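Local coordinates for DSBA-like thioredoxin domain-containing protein (Pseudomonas aeruginosa PAO1, PDB 5HFI), which probably reduces disulfides in the cytosol as a DsbA-like thioredoxin-family protein and binds glutathione, at residues Cys31-Leu36 and Asp205-Leu210; Ala131-Leu136 and Gly148-Phe153; Lys79-Gly84 and Arg121-Glu126. All coordinates share one frame; numbering follows the deposited sequence.

Interaction 1: Cys31-Leu36 and Asp205-Leu210; sequences CEVTGL and DWRAFL
E32 and R207 meet side-on, with carboxylate and guanidinium planes only 2° apart. The pair joins two parts of the thioredoxin fold: the 31-36 loop, which links helix 24-30 to strand 37-42, and the C-terminal helix 203-215. R207 holds a single oxygen of E32 with two nitrogens. R207 NH2 lies 3.0 Å from E32 OE1. R207 NE lies 3.1 Å from E32 OE1. Both N-H groups come from the same face of the carboxylate plane. Both bonds are well short of straight, as expected when two donors share one acceptor. The R207 chain is extended to CG and CD, then bends at chi3 (-66°), which turns NE and NH2 toward E32. R207 NH1 makes a salt bridge to D204, so two acids share the guanidinium, which probably stabilises its charge.

Beyond the salt bridge the contact is apolar. V33 and R207 run alongside, pointing opposite ways, and V33 CG2 sits 3.8 Å from R207 CG. The same methyl also faces L210 CB. L36 crosses L210 at about a right angle, with L36 CD2 3.8 Å from L210 CD1. L210 also packs on A30, and its CD1 lies over one face of W206, toward the rim of the ring. A type II turn from V33 to L36 brings both apolar residues to the helix. At the outer edge, a water 2.6 Å from E32 OE2 donates to that oxygen and accepts a weak bond from R207 NH2.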
ATOM      1  N   CYS A  31      -8.931  -8.384  -5.116  1.00 17.93           N
ATOM      2  CA  CYS A  31      -8.873  -9.530  -4.217  1.00 22.88           C
ATOM      3  C   CYS A  31     -10.184 -10.300  -4.145  1.00 26.09           C
ATOM      4  O   CYS A  31     -10.228 -11.342  -3.483  1.00 31.03           O
ATOM      5  CB  CYS A  31      -8.460  -9.072  -2.817  1.00 23.64           C
ATOM      6  SG  CYS A  31      -6.761  -8.478  -2.729  1.00 25.35           S
ATOM      7  N   GLU A  32     -11.239  -9.829  -4.805  1.00 24.59           N
ATOM      8  CA  GLU A  32     -12.521 -10.520  -4.832  1.00 30.20           C
ATOM      9  C   GLU A  32     -12.741 -11.312  -6.113  1.00 25.74           C
ATOM     10  O   GLU A  32     -13.770 -11.984  -6.237  1.00 29.65           O
ATOM     11  CB  GLU A  32     -13.663  -9.514  -4.652  1.00 32.15           C
ATOM     12  CG  GLU A  32     -13.588  -8.710  -3.366  1.00 38.26           C
ATOM     13  CD  GLU A  32     -14.419  -7.444  -3.428  1.00 43.50           C
ATOM     14  OE1 GLU A  32     -15.093  -7.225  -4.456  1.00 45.73           O
ATOM     15  OE2 GLU A  32     -14.395  -6.665  -2.452  1.00 46.84           O
ATOM     16  N   VAL A  33     -11.811 -11.248  -7.061  1.00 25.90           N
ATOM     17  CA  VAL A  33     -11.965 -11.921  -8.347  1.00 27.05           C
ATOM     18  C   VAL A  33     -11.520 -13.371  -8.181  1.00 31.27           C
ATOM     19  O   VAL A  33     -10.342 -13.643  -7.936  1.00 30.30           O
ATOM     20  CB  VAL A  33     -11.162 -11.218  -9.447  1.00 22.36           C
ATOM     21  CG1 VAL A  33     -11.069 -12.104 -10.680  1.00 23.32           C
ATOM     22  CG2 VAL A  33     -11.789  -9.881  -9.793  1.00 25.68           C
ATOM     23  N   THR A  34     -12.461 -14.302  -8.314  1.00 32.95           N
ATOM     24  CA  THR A  34     -12.139 -15.716  -8.174  1.00 35.61           C
ATOM     25  C   THR A  34     -11.220 -16.168  -9.304  1.00 34.02           C
ATOM     26  O   THR A  34     -11.428 -15.829 -10.472  1.00 32.50           O
ATOM     27  CB  THR A  34     -13.415 -16.559  -8.167  1.00 41.81           C
ATOM     28  OG1 THR A  34     -13.917 -16.681  -9.503  1.00 49.29           O
ATOM     29  CG2 THR A  34     -14.475 -15.907  -7.293  1.00 39.80           C
ATOM     30  N   GLY A  35     -10.190 -16.933  -8.945  1.00 33.50           N
ATOM     31  CA  GLY A  35      -9.212 -17.402  -9.900  1.00 36.33           C
ATOM     32  C   GLY A  35      -8.059 -16.458 -10.153  1.00 34.22           C
ATOM     33  O   GLY A  35      -7.122 -16.829 -10.872  1.00 37.30           O
ATOM     34  N   LEU A  36      -8.092 -15.254  -9.590  1.00 31.84           N
ATOM     35  CA  LEU A  36      -7.031 -14.273  -9.773  1.00 27.49           C
ATOM     36  C   LEU A  36      -6.142 -14.243  -8.537  1.00 23.22           C
ATOM     37  O   LEU A  36      -6.632 -14.070  -7.416  1.00 26.31           O
ATOM     38  CB  LEU A  36      -7.608 -12.882 -10.037  1.00 22.94           C
ATOM     39  CG  LEU A  36      -6.590 -11.758 -10.240  1.00 26.29           C
ATOM     40  CD1 LEU A  36      -5.822 -11.960 -11.541  1.00 27.26           C
ATOM     41  CD2 LEU A  36      -7.269 -10.396 -10.217  1.00 26.85           C
ATOM     42  N   ASP A 205     -15.764  -1.019 -12.478  1.00 15.00           N
ATOM     43  CA  ASP A 205     -15.138  -1.154 -13.793  1.00 14.82           C
ATOM     44  C   ASP A 205     -13.892  -2.024 -13.707  1.00 17.82           C
ATOM     45  O   ASP A 205     -13.670  -2.906 -14.545  1.00 14.30           O
ATOM     46  CB  ASP A 205     -14.772   0.224 -14.349  1.00 14.85           C
ATOM     47  CG  ASP A 205     -15.920   0.907 -15.061  1.00 27.99           C
ATOM     48  OD1 ASP A 205     -17.082   0.485 -14.889  1.00 27.30           O
ATOM     49  OD2 ASP A 205     -15.651   1.884 -15.793  1.00 30.26           O
ATOM     50  N   TRP A 206     -13.063  -1.776 -12.689  1.00 14.97           N
ATOM     51  CA  TRP A 206     -11.809  -2.503 -12.523  1.00 13.70           C
ATOM     52  C   TRP A 206     -12.052  -3.991 -12.302  1.00 13.16           C
ATOM     53  O   TRP A 206     -11.390  -4.834 -12.918  1.00 13.52           O
ATOM     54  CB  TRP A 206     -11.032  -1.878 -11.360  1.00 12.11           C
ATOM     55  CG  TRP A 206      -9.762  -2.562 -10.950  1.00 12.64           C
ATOM     56  CD1 TRP A 206      -9.563  -3.318  -9.827  1.00 14.94           C
ATOM     57  CD2 TRP A 206      -8.500  -2.518 -11.630  1.00 13.12           C
ATOM     58  NE1 TRP A 206      -8.263  -3.758  -9.778  1.00 13.06           N
ATOM     59  CE2 TRP A 206      -7.591  -3.282 -10.872  1.00 16.76           C
ATOM     60  CE3 TRP A 206      -8.055  -1.918 -12.813  1.00 14.70           C
ATOM     61  CZ2 TRP A 206      -6.261  -3.459 -11.255  1.00 22.52           C
ATOM     62  CZ3 TRP A 206      -6.734  -2.095 -13.192  1.00 22.24           C
ATOM     63  CH2 TRP A 206      -5.855  -2.861 -12.416  1.00 22.26           C
ATOM     64  N   ARG A 207     -13.001  -4.335 -11.428  1.00 13.79           N
ATOM     65  CA  ARG A 207     -13.317  -5.741 -11.200  1.00 14.90           C
ATOM     66  C   ARG A 207     -13.797  -6.410 -12.483  1.00 17.70           C
ATOM     67  O   ARG A 207     -13.350  -7.513 -12.823  1.00 16.33           O
ATOM     68  CB  ARG A 207     -14.366  -5.866 -10.095  1.00 16.02           C
ATOM     69  CG  ARG A 207     -14.554  -7.282  -9.580  1.00 17.65           C
ATOM     70  CD  ARG A 207     -15.771  -7.389  -8.673  1.00 22.32           C
ATOM     71  NE  ARG A 207     -15.611  -6.634  -7.434  1.00 26.33           N
ATOM     72  CZ  ARG A 207     -16.195  -5.465  -7.193  1.00 29.64           C
ATOM     73  NH1 ARG A 207     -16.979  -4.915  -8.113  1.00 29.91           N
ATOM     74  NH2 ARG A 207     -15.999  -4.847  -6.033  1.00 29.46           N
ATOM     75  N   ALA A 208     -14.688  -5.745 -13.222  1.00 15.95           N
ATOM     76  CA  ALA A 208     -15.189  -6.313 -14.471  1.00 17.17           C
ATOM     77  C   ALA A 208     -14.075  -6.456 -15.498  1.00 16.85           C
ATOM     78  O   ALA A 208     -14.037  -7.432 -16.255  1.00 18.06           O
ATOM     79  CB  ALA A 208     -16.322  -5.446 -15.020  1.00 18.01           C
ATOM     80  N   PHE A 209     -13.156  -5.489 -15.541  1.00 15.63           N
ATOM     81  CA  PHE A 209     -12.026  -5.594 -16.457  1.00 15.75           C
ATOM     82  C   PHE A 209     -11.187  -6.829 -16.153  1.00 16.05           C
ATOM     83  O   PHE A 209     -10.800  -7.566 -17.069  1.00 17.22           O
ATOM     84  CB  PHE A 209     -11.177  -4.325 -16.385  1.00 14.79           C
ATOM     85  CG  PHE A 209      -9.902  -4.404 -17.174  1.00 17.63           C
ATOM     86  CD1 PHE A 209      -9.897  -4.139 -18.533  1.00 21.47           C
ATOM     87  CD2 PHE A 209      -8.706  -4.733 -16.555  1.00 20.19           C
ATOM     88  CE1 PHE A 209      -8.725  -4.205 -19.262  1.00 28.26           C
ATOM     89  CE2 PHE A 209      -7.533  -4.804 -17.279  1.00 24.14           C
ATOM     90  CZ  PHE A 209      -7.542  -4.539 -18.633  1.00 25.02           C
ATOM     91  N   LEU A 210     -10.909  -7.082 -14.871  1.00 15.45           N
ATOM     92  CA  LEU A 210     -10.136  -8.264 -14.502  1.00 16.40           C
ATOM     93  C   LEU A 210     -10.911  -9.545 -14.788  1.00 17.82           C
ATOM     94  O   LEU A 210     -10.329 -10.539 -15.238  1.00 20.12           O
ATOM     95  CB  LEU A 210      -9.730  -8.189 -13.029  1.00 15.79           C
ATOM     96  CG  LEU A 210      -8.804  -7.030 -12.651  1.00 19.26           C
ATOM     97  CD1 LEU A 210      -8.643  -6.936 -11.139  1.00 16.57           C
ATOM     98  CD2 LEU A 210      -7.448  -7.170 -13.332  1.00 21.34           C
TER
HETATM   99  O   HOH W   1     -14.647  -4.195  -3.222  1.00 39.33           O

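Interaction 2: Ala131-Leu136 and Gly148-Phe153; sequences AERPVL and GFAEAF
F153 points its ring from helix 149-157 into the start of helix 133-142, where L136 and R133 receive it. L136 does so with one methyl. L136 CD1 lies 3.6 Å from F153 CE1 and almost as near CZ, so the leucine meets the outer end of the ring. The leucine lies crosswise to the phenylalanine. F153 has CG anti to its backbone N (chi1 171°), and this carries the ring away from its own helix and across to L136. R133 passes the other side of the ring end, with R133 CG 4.2 Å from F153 CE2.

The two segments belong to consecutive helices of the helical part of this DsbA-like protein, and the contact closes a helical hairpin. Helix 96-109 lies against both: L136 touches P97, F153 touches A100 and F149 touches A104.

R133 is extended from CG to NE and runs along the exposed margin of the hairpin. R133 NH2 comes 4.0 Å from A150 CB, and the same nitrogen makes a salt bridge to D154, one turn of helix beyond A150. The arginine therefore bridges the helices with its aliphatic stem on F153 and its charge on D154. Deeper in, F149 CE2 approaches the backbone carbonyl of L136, 3.4 Å from L136 O, while F153 CB lies over one face of the F149 ring, toward its rim.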
ATOM      1  N   ALA A 131       5.079   4.810  10.962  1.00 10.86           N
ATOM      2  CA  ALA A 131       6.490   4.463  10.976  1.00 11.92           C
ATOM      3  C   ALA A 131       6.950   3.939  12.327  1.00 17.08           C
ATOM      4  O   ALA A 131       8.105   3.518  12.451  1.00 16.64           O
ATOM      5  CB  ALA A 131       7.341   5.675  10.587  1.00 18.56           C
ATOM      6  N   GLU A 132       6.086   3.950  13.336  1.00 12.44           N
ATOM      7  CA  GLU A 132       6.480   3.555  14.679  1.00 12.42           C
ATOM      8  C   GLU A 132       6.013   2.138  14.983  1.00 11.09           C
ATOM      9  O   GLU A 132       4.878   1.759  14.676  1.00 10.85           O
ATOM     10  CB  GLU A 132       5.941   4.532  15.724  1.00 15.06           C
ATOM     11  CG  GLU A 132       6.618   5.895  15.672  1.00 30.41           C
ATOM     12  CD  GLU A 132       6.111   6.845  16.738  1.00 46.78           C
ATOM     13  OE1 GLU A 132       4.995   6.617  17.253  1.00 45.38           O
ATOM     14  OE2 GLU A 132       6.831   7.818  17.061  1.00 54.10           O
ATOM     15  N   ARG A 133       6.910   1.362  15.585  1.00 12.04           N
ATOM     16  CA  ARG A 133       6.624  -0.042  15.855  1.00 11.04           C
ATOM     17  C   ARG A 133       5.387  -0.268  16.722  1.00 14.62           C
ATOM     18  O   ARG A 133       4.607  -1.179  16.393  1.00  9.82           O
ATOM     19  CB  ARG A 133       7.869  -0.691  16.472  1.00 12.06           C
ATOM     20  CG  ARG A 133       7.653  -2.024  17.147  1.00 14.03           C
ATOM     21  CD  ARG A 133       8.980  -2.529  17.696  1.00 20.14           C
ATOM     22  NE  ARG A 133       9.003  -3.979  17.857  1.00 17.08           N
ATOM     23  CZ  ARG A 133       8.552  -4.609  18.936  1.00 20.65           C
ATOM     24  NH1 ARG A 133       8.034  -3.908  19.939  1.00 19.77           N
ATOM     25  NH2 ARG A 133       8.604  -5.934  19.014  1.00 21.15           N
ATOM     26  N   PRO A 134       5.141   0.483  17.811  1.00 11.54           N
ATOM     27  CA  PRO A 134       3.916   0.226  18.593  1.00 13.27           C
ATOM     28  C   PRO A 134       2.636   0.425  17.802  1.00 13.20           C
ATOM     29  O   PRO A 134       1.663  -0.308  18.017  1.00 10.47           O
ATOM     30  CB  PRO A 134       4.018   1.226  19.753  1.00 19.40           C
ATOM     31  CG  PRO A 134       5.453   1.551  19.853  1.00 26.54           C
ATOM     32  CD  PRO A 134       5.989   1.499  18.462  1.00 13.59           C
ATOM     33  N   VAL A 135       2.605   1.403  16.896  1.00 10.40           N
ATOM     34  CA  VAL A 135       1.415   1.619  16.080  1.00  9.35           C
ATOM     35  C   VAL A 135       1.170   0.426  15.164  1.00  7.98           C
ATOM     36  O   VAL A 135       0.037  -0.047  15.025  1.00  8.29           O
ATOM     37  CB  VAL A 135       1.549   2.931  15.284  1.00 14.50           C
ATOM     38  CG1 VAL A 135       0.412   3.070  14.279  1.00 10.85           C
ATOM     39  CG2 VAL A 135       1.581   4.123  16.233  1.00 15.96           C
ATOM     40  N   LEU A 136       2.227  -0.087  14.530  1.00  7.46           N
ATOM     41  CA  LEU A 136       2.061  -1.217  13.622  1.00  6.61           C
ATOM     42  C   LEU A 136       1.684  -2.486  14.378  1.00  8.04           C
ATOM     43  O   LEU A 136       0.893  -3.298  13.883  1.00  7.26           O
ATOM     44  CB  LEU A 136       3.340  -1.426  12.814  1.00  6.49           C
ATOM     45  CG  LEU A 136       3.686  -0.234  11.917  1.00  7.91           C
ATOM     46  CD1 LEU A 136       5.061  -0.409  11.297  1.00  9.27           C
ATOM     47  CD2 LEU A 136       2.614  -0.061  10.845  1.00 11.09           C
ATOM     48  N   GLY A 148       2.360 -13.592  17.820  1.00 32.72           N
ATOM     49  CA  GLY A 148       3.414 -13.839  16.858  1.00 27.33           C
ATOM     50  C   GLY A 148       3.729 -12.686  15.927  1.00 20.80           C
ATOM     51  O   GLY A 148       4.783 -12.716  15.280  1.00 20.43           O
ATOM     52  N   PHE A 149       2.865 -11.672  15.830  1.00 18.34           N
ATOM     53  CA  PHE A 149       3.118 -10.607  14.860  1.00 18.09           C
ATOM     54  C   PHE A 149       4.335  -9.779  15.245  1.00 15.53           C
ATOM     55  O   PHE A 149       5.095  -9.346  14.371  1.00 12.83           O
ATOM     56  CB  PHE A 149       1.889  -9.711  14.707  1.00 15.46           C
ATOM     57  CG  PHE A 149       2.063  -8.609  13.698  1.00 17.08           C
ATOM     58  CD1 PHE A 149       1.984  -8.879  12.342  1.00 12.98           C
ATOM     59  CD2 PHE A 149       2.283  -7.305  14.105  1.00 21.36           C
ATOM     60  CE1 PHE A 149       2.139  -7.873  11.411  1.00 10.23           C
ATOM     61  CE2 PHE A 149       2.437  -6.294  13.180  1.00 20.64           C
ATOM     62  CZ  PHE A 149       2.364  -6.578  11.830  1.00 13.29           C
ATOM     63  N   ALA A 150       4.540  -9.552  16.545  1.00 14.66           N
ATOM     64  CA  ALA A 150       5.697  -8.779  16.985  1.00 15.49           C
ATOM     65  C   ALA A 150       6.993  -9.406  16.489  1.00 19.43           C
ATOM     66  O   ALA A 150       7.855  -8.718  15.931  1.00 16.55           O
ATOM     67  CB  ALA A 150       5.704  -8.660  18.508  1.00 16.35           C
ATOM     68  N   GLU A 151       7.138 -10.723  16.667  1.00 17.41           N
ATOM     69  CA  GLU A 151       8.353 -11.401  16.226  1.00 18.81           C
ATOM     70  C   GLU A 151       8.456 -11.417  14.708  1.00 17.76           C
ATOM     71  O   GLU A 151       9.547 -11.229  14.159  1.00 17.42           O
ATOM     72  CB  GLU A 151       8.404 -12.829  16.767  1.00 22.57           C
ATOM     73  CG  GLU A 151       8.609 -12.929  18.274  1.00 32.75           C
ATOM     74  CD  GLU A 151       7.402 -12.459  19.075  1.00 36.95           C
ATOM     75  OE1 GLU A 151       6.266 -12.605  18.566  1.00 38.12           O
ATOM     76  OE2 GLU A 151       7.601 -11.949  20.205  1.00 37.20           O
ATOM     77  N   ALA A 152       7.337 -11.653  14.017  1.00 17.59           N
ATOM     78  CA  ALA A 152       7.359 -11.658  12.557  1.00 17.06           C
ATOM     79  C   ALA A 152       7.714 -10.284  12.003  1.00 17.61           C
ATOM     80  O   ALA A 152       8.456 -10.178  11.019  1.00 14.20           O
ATOM     81  CB  ALA A 152       6.008 -12.125  12.015  1.00 17.79           C
ATOM     82  N   PHE A 153       7.197  -9.220  12.621  1.00 15.72           N
ATOM     83  CA  PHE A 153       7.505  -7.873  12.154  1.00 12.46           C
ATOM     84  C   PHE A 153       8.983  -7.552  12.334  1.00 14.68           C
ATOM     85  O   PHE A 153       9.619  -6.983  11.438  1.00 15.44           O
ATOM     86  CB  PHE A 153       6.641  -6.845  12.885  1.00 15.31           C
ATOM     87  CG  PHE A 153       7.045  -5.422  12.622  1.00 13.29           C
ATOM     88  CD1 PHE A 153       6.568  -4.759  11.506  1.00 13.03           C
ATOM     89  CD2 PHE A 153       7.880  -4.745  13.497  1.00 14.42           C
ATOM     90  CE1 PHE A 153       6.930  -3.457  11.253  1.00 15.01           C
ATOM     91  CE2 PHE A 153       8.243  -3.437  13.253  1.00 18.38           C
ATOM     92  CZ  PHE A 153       7.765  -2.791  12.126  1.00 13.23           C
TER

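Interaction 3: Lys79-Gly84 and Arg121-Glu126; sequences KDYFDG and RAHYVE
Y81 lies against H123 and Y124, and the three rings form an aromatic cluster. Y124 turns its edge toward the face of Y81 in an edge-to-face pair. The centroids are 5.2 Å apart and the planes meet at 61°. Y124 CD1 is the atom over the face, 3.7 Å from Y81 CZ. The CA of Y124 also lies over the Y81 ring, 4.3 Å from its centroid, as a CH-pi contact. H123 meets Y81 obliquely, with H123 NE2 3.7 Å from Y81 CE2. The closest touch is Y81 CB, 3.2 Å from Y124 O. With chi1 at 167° the ring of Y81 swings away from its own N and along 121-126, past the carbonyls of H123 and Y124.

Water completes the shell. One water donates to Y81 OH at 2.6 Å and lies 3.0 Å from H123 NE2. Two more join D80 to the backbone carbonyls of V125 and E126. One accepts from D80 N and donates to V125 O. The other donates to D80 OD1 and to E126 O.

Further out, D66 hydrogen-bonds Y81 OH, and R118 pairs with the carboxylate of E126. F93 meets the H123 ring edge-to-face. Y21, the residue after C20 of the CxxC motif of this thioredoxin-type fold, stacks on Y124. The side chain of Y124 is about 6 Å from that of C17, the covalent glutathione site.

The contact thus joins helix 79-85 to helix 112-124 near the glutathione site. Its direct touches are aromatic and van der Waals, and its polar links across the segments run through water. Y81 OH, held by both D66 and a water, is probably limited in its rotation about the C-O bond, and the same water ties it to the H123 imidazole.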
ATOM      1  N   LYS A  79      -9.439  14.544   9.763  1.00 19.95           N
ATOM      2  CA  LYS A  79      -8.926  15.762  10.384  1.00 25.03           C
ATOM      3  C   LYS A  79      -7.670  15.492  11.202  1.00 23.53           C
ATOM      4  O   LYS A  79      -6.794  16.360  11.292  1.00 26.97           O
ATOM      5  CB  LYS A  79     -10.003  16.401  11.262  1.00 34.57           C
ATOM      6  CG  LYS A  79     -10.473  15.527  12.418  1.00 36.99           C
ATOM      7  CD  LYS A  79     -11.462  16.266  13.305  1.00 46.97           C
ATOM      8  CE  LYS A  79     -11.973  15.373  14.426  1.00 49.26           C
ATOM      9  NZ  LYS A  79     -12.759  14.220  13.906  1.00 46.55           N
ATOM     10  N   ASP A  80      -7.556  14.303  11.801  1.00 22.40           N
ATOM     11  CA  ASP A  80      -6.353  13.977  12.557  1.00 22.81           C
ATOM     12  C   ASP A  80      -5.146  13.786  11.649  1.00 22.17           C
ATOM     13  O   ASP A  80      -4.009  13.802  12.133  1.00 20.73           O
ATOM     14  CB  ASP A  80      -6.582  12.725  13.404  1.00 23.20           C
ATOM     15  CG  ASP A  80      -7.619  12.940  14.494  1.00 31.46           C
ATOM     16  OD1 ASP A  80      -8.395  12.003  14.772  1.00 38.24           O
ATOM     17  OD2 ASP A  80      -7.658  14.046  15.075  1.00 37.61           O
ATOM     18  N   TYR A  81      -5.369  13.609  10.348  1.00 17.18           N
ATOM     19  CA  TYR A  81      -4.286  13.565   9.372  1.00 17.91           C
ATOM     20  C   TYR A  81      -3.934  14.967   8.878  1.00 22.13           C
ATOM     21  O   TYR A  81      -2.780  15.394   8.977  1.00 23.66           O
ATOM     22  CB  TYR A  81      -4.677  12.656   8.201  1.00 18.19           C
ATOM     23  CG  TYR A  81      -3.775  12.777   6.996  1.00 16.21           C
ATOM     24  CD1 TYR A  81      -4.211  13.411   5.841  1.00 16.37           C
ATOM     25  CD2 TYR A  81      -2.487  12.256   7.012  1.00 15.94           C
ATOM     26  CE1 TYR A  81      -3.389  13.524   4.735  1.00 21.79           C
ATOM     27  CE2 TYR A  81      -1.656  12.364   5.911  1.00 17.29           C
ATOM     28  CZ  TYR A  81      -2.114  12.998   4.775  1.00 21.13           C
ATOM     29  OH  TYR A  81      -1.296  13.110   3.677  1.00 22.60           O
ATOM     30  N   PHE A  82      -4.928  15.690   8.350  1.00 22.16           N
ATOM     31  CA  PHE A  82      -4.695  17.036   7.830  1.00 25.87           C
ATOM     32  C   PHE A  82      -4.141  17.962   8.905  1.00 31.75           C
ATOM     33  O   PHE A  82      -3.157  18.677   8.681  1.00 33.47           O
ATOM     34  CB  PHE A  82      -5.995  17.615   7.269  1.00 28.18           C
ATOM     35  CG  PHE A  82      -6.364  17.096   5.909  1.00 30.06           C
ATOM     36  CD1 PHE A  82      -5.400  16.914   4.931  1.00 33.28           C
ATOM     37  CD2 PHE A  82      -7.683  16.800   5.606  1.00 29.45           C
ATOM     38  CE1 PHE A  82      -5.744  16.440   3.679  1.00 32.43           C
ATOM     39  CE2 PHE A  82      -8.034  16.330   4.358  1.00 28.73           C
ATOM     40  CZ  PHE A  82      -7.063  16.150   3.391  1.00 32.22           C
ATOM     41  N   ASP A  83      -4.772  17.974  10.078  1.00 31.31           N
ATOM     42  CA  ASP A  83      -4.466  18.946  11.118  1.00 39.47           C
ATOM     43  C   ASP A  83      -3.773  18.325  12.325  1.00 36.82           C
ATOM     44  O   ASP A  83      -3.610  18.999  13.346  1.00 36.74           O
ATOM     45  CB  ASP A  83      -5.745  19.663  11.553  1.00 44.42           C
ATOM     46  CG  ASP A  83      -6.381  20.454  10.425  1.00 49.41           C
ATOM     47  OD1 ASP A  83      -5.633  21.038   9.611  1.00 50.25           O
ATOM     48  OD2 ASP A  83      -7.628  20.488  10.347  1.00 51.52           O
ATOM     49  N   GLY A  84      -3.361  17.065  12.233  1.00 31.90           N
ATOM     50  CA  GLY A  84      -2.652  16.433  13.327  1.00 28.87           C
ATOM     51  C   GLY A  84      -1.310  15.869  12.912  1.00 26.93           C
ATOM     52  O   GLY A  84      -0.260  16.360  13.335  1.00 29.14           O
ATOM     53  N   ARG A 121      -5.487   3.445   6.252  1.00 11.09           N
ATOM     54  CA  ARG A 121      -6.523   4.075   7.065  1.00  8.65           C
ATOM     55  C   ARG A 121      -5.932   4.700   8.324  1.00  8.42           C
ATOM     56  O   ARG A 121      -6.305   5.816   8.704  1.00  9.42           O
ATOM     57  CB  ARG A 121      -7.608   3.058   7.425  1.00  8.80           C
ATOM     58  CG  ARG A 121      -8.475   2.622   6.252  1.00 25.30           C
ATOM     59  CD  ARG A 121      -9.610   1.715   6.716  1.00 26.52           C
ATOM     60  NE  ARG A 121     -10.687   1.640   5.734  1.00 34.00           N
ATOM     61  CZ  ARG A 121     -10.892   0.606   4.923  1.00 44.14           C
ATOM     62  NH1 ARG A 121     -10.091  -0.451   4.976  1.00 43.78           N
ATOM     63  NH2 ARG A 121     -11.900   0.628   4.059  1.00 45.04           N
ATOM     64  N   ALA A 122      -5.004   4.001   8.983  1.00  7.87           N
ATOM     65  CA  ALA A 122      -4.387   4.553  10.186  1.00 10.92           C
ATOM     66  C   ALA A 122      -3.660   5.858   9.883  1.00 10.90           C
ATOM     67  O   ALA A 122      -3.655   6.782  10.703  1.00 10.23           O
ATOM     68  CB  ALA A 122      -3.429   3.533  10.800  1.00  9.45           C
ATOM     69  N   HIS A 123      -3.055   5.959   8.732  1.00  7.66           N
ATOM     70  CA  HIS A 123      -2.319   7.148   8.335  1.00  8.23           C
ATOM     71  C   HIS A 123      -3.244   8.281   7.835  1.00 13.23           C
ATOM     72  O   HIS A 123      -3.289   9.307   8.452  1.00 10.84           O
ATOM     73  CB  HIS A 123      -1.342   6.776   7.247  1.00  8.34           C
ATOM     74  CG  HIS A 123      -0.484   7.892   6.745  1.00 12.64           C
ATOM     75  ND1 HIS A 123       0.634   8.327   7.410  1.00 16.25           N
ATOM     76  CD2 HIS A 123      -0.520   8.585   5.592  1.00 10.63           C
ATOM     77  CE1 HIS A 123       1.223   9.260   6.704  1.00 12.50           C
ATOM     78  NE2 HIS A 123       0.535   9.445   5.603  1.00 17.00           N
ATOM     79  N   TYR A 124      -4.052   8.002   6.796  1.00 11.45           N
ATOM     80  CA  TYR A 124      -4.803   9.063   6.129  1.00  9.79           C
ATOM     81  C   TYR A 124      -6.096   9.427   6.848  1.00 10.22           C
ATOM     82  O   TYR A 124      -6.564  10.565   6.730  1.00 11.68           O
ATOM     83  CB  TYR A 124      -5.109   8.646   4.690  1.00 10.29           C
ATOM     84  CG  TYR A 124      -3.883   8.569   3.815  1.00 10.57           C
ATOM     85  CD1 TYR A 124      -3.250   9.728   3.380  1.00 11.76           C
ATOM     86  CD2 TYR A 124      -3.350   7.341   3.436  1.00 15.13           C
ATOM     87  CE1 TYR A 124      -2.132   9.668   2.585  1.00 15.08           C
ATOM     88  CE2 TYR A 124      -2.227   7.270   2.642  1.00 16.06           C
ATOM     89  CZ  TYR A 124      -1.625   8.440   2.219  1.00 16.49           C
ATOM     90  OH  TYR A 124      -0.505   8.397   1.426  1.00 16.35           O
ATOM     91  N   VAL A 125      -6.698   8.493   7.573  1.00 12.01           N
ATOM     92  CA  VAL A 125      -7.941   8.751   8.291  1.00 10.54           C
ATOM     93  C   VAL A 125      -7.682   9.066   9.757  1.00 16.80           C
ATOM     94  O   VAL A 125      -8.184  10.058  10.284  1.00 16.83           O
ATOM     95  CB  VAL A 125      -8.904   7.554   8.133  1.00 14.39           C
ATOM     96  CG1 VAL A 125     -10.136   7.748   9.001  1.00 15.11           C
ATOM     97  CG2 VAL A 125      -9.290   7.381   6.674  1.00 13.68           C
ATOM     98  N   GLU A 126      -6.884   8.239  10.424  1.00 10.74           N
ATOM     99  CA  GLU A 126      -6.684   8.351  11.863  1.00 11.76           C
ATOM    100  C   GLU A 126      -5.488   9.214  12.246  1.00 12.12           C
ATOM    101  O   GLU A 126      -5.364   9.579  13.420  1.00 17.99           O
ATOM    102  CB  GLU A 126      -6.520   6.956  12.475  1.00 11.33           C
ATOM    103  CG  GLU A 126      -7.790   6.122  12.436  1.00 22.40           C
ATOM    104  CD  GLU A 126      -7.524   4.633  12.611  1.00 31.92           C
ATOM    105  OE1 GLU A 126      -8.171   3.829  11.902  1.00 41.71           O
ATOM    106  OE2 GLU A 126      -6.670   4.273  13.450  1.00 38.80           O
TER
HETATM  107  O   HOH W   2      -9.412  11.867  11.804  1.00 20.95           O
HETATM  108  O   HOH W   3      -7.205   9.135  15.517  1.00 39.61           O
HETATM  109  O   HOH W   4       0.848  11.595   3.554  1.00 24.08           O

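All three contacts lie in one chain with a DsbA-like thioredoxin fold. Along the chain, interaction 1 closes the longest loop, and interactions 3 and 2 follow one another inside it. Interaction 1 joins the loop before strand 37-42 to the C-terminal helix 203-215. Interactions 2 and 3 belong to the helical region between strands 37-42 and 182-186, where helices 112-124 and 133-142 are successive. Their centres are about 20 Å apart and their nearest atoms about 5 Å. The centre of interaction 1 is about 31 Å from that of interaction 2, across the chain's centre, and about 30 Å from that of interaction 3. Interactions 1 and 2 lie away from the glutathione site; interaction 3 lies near it.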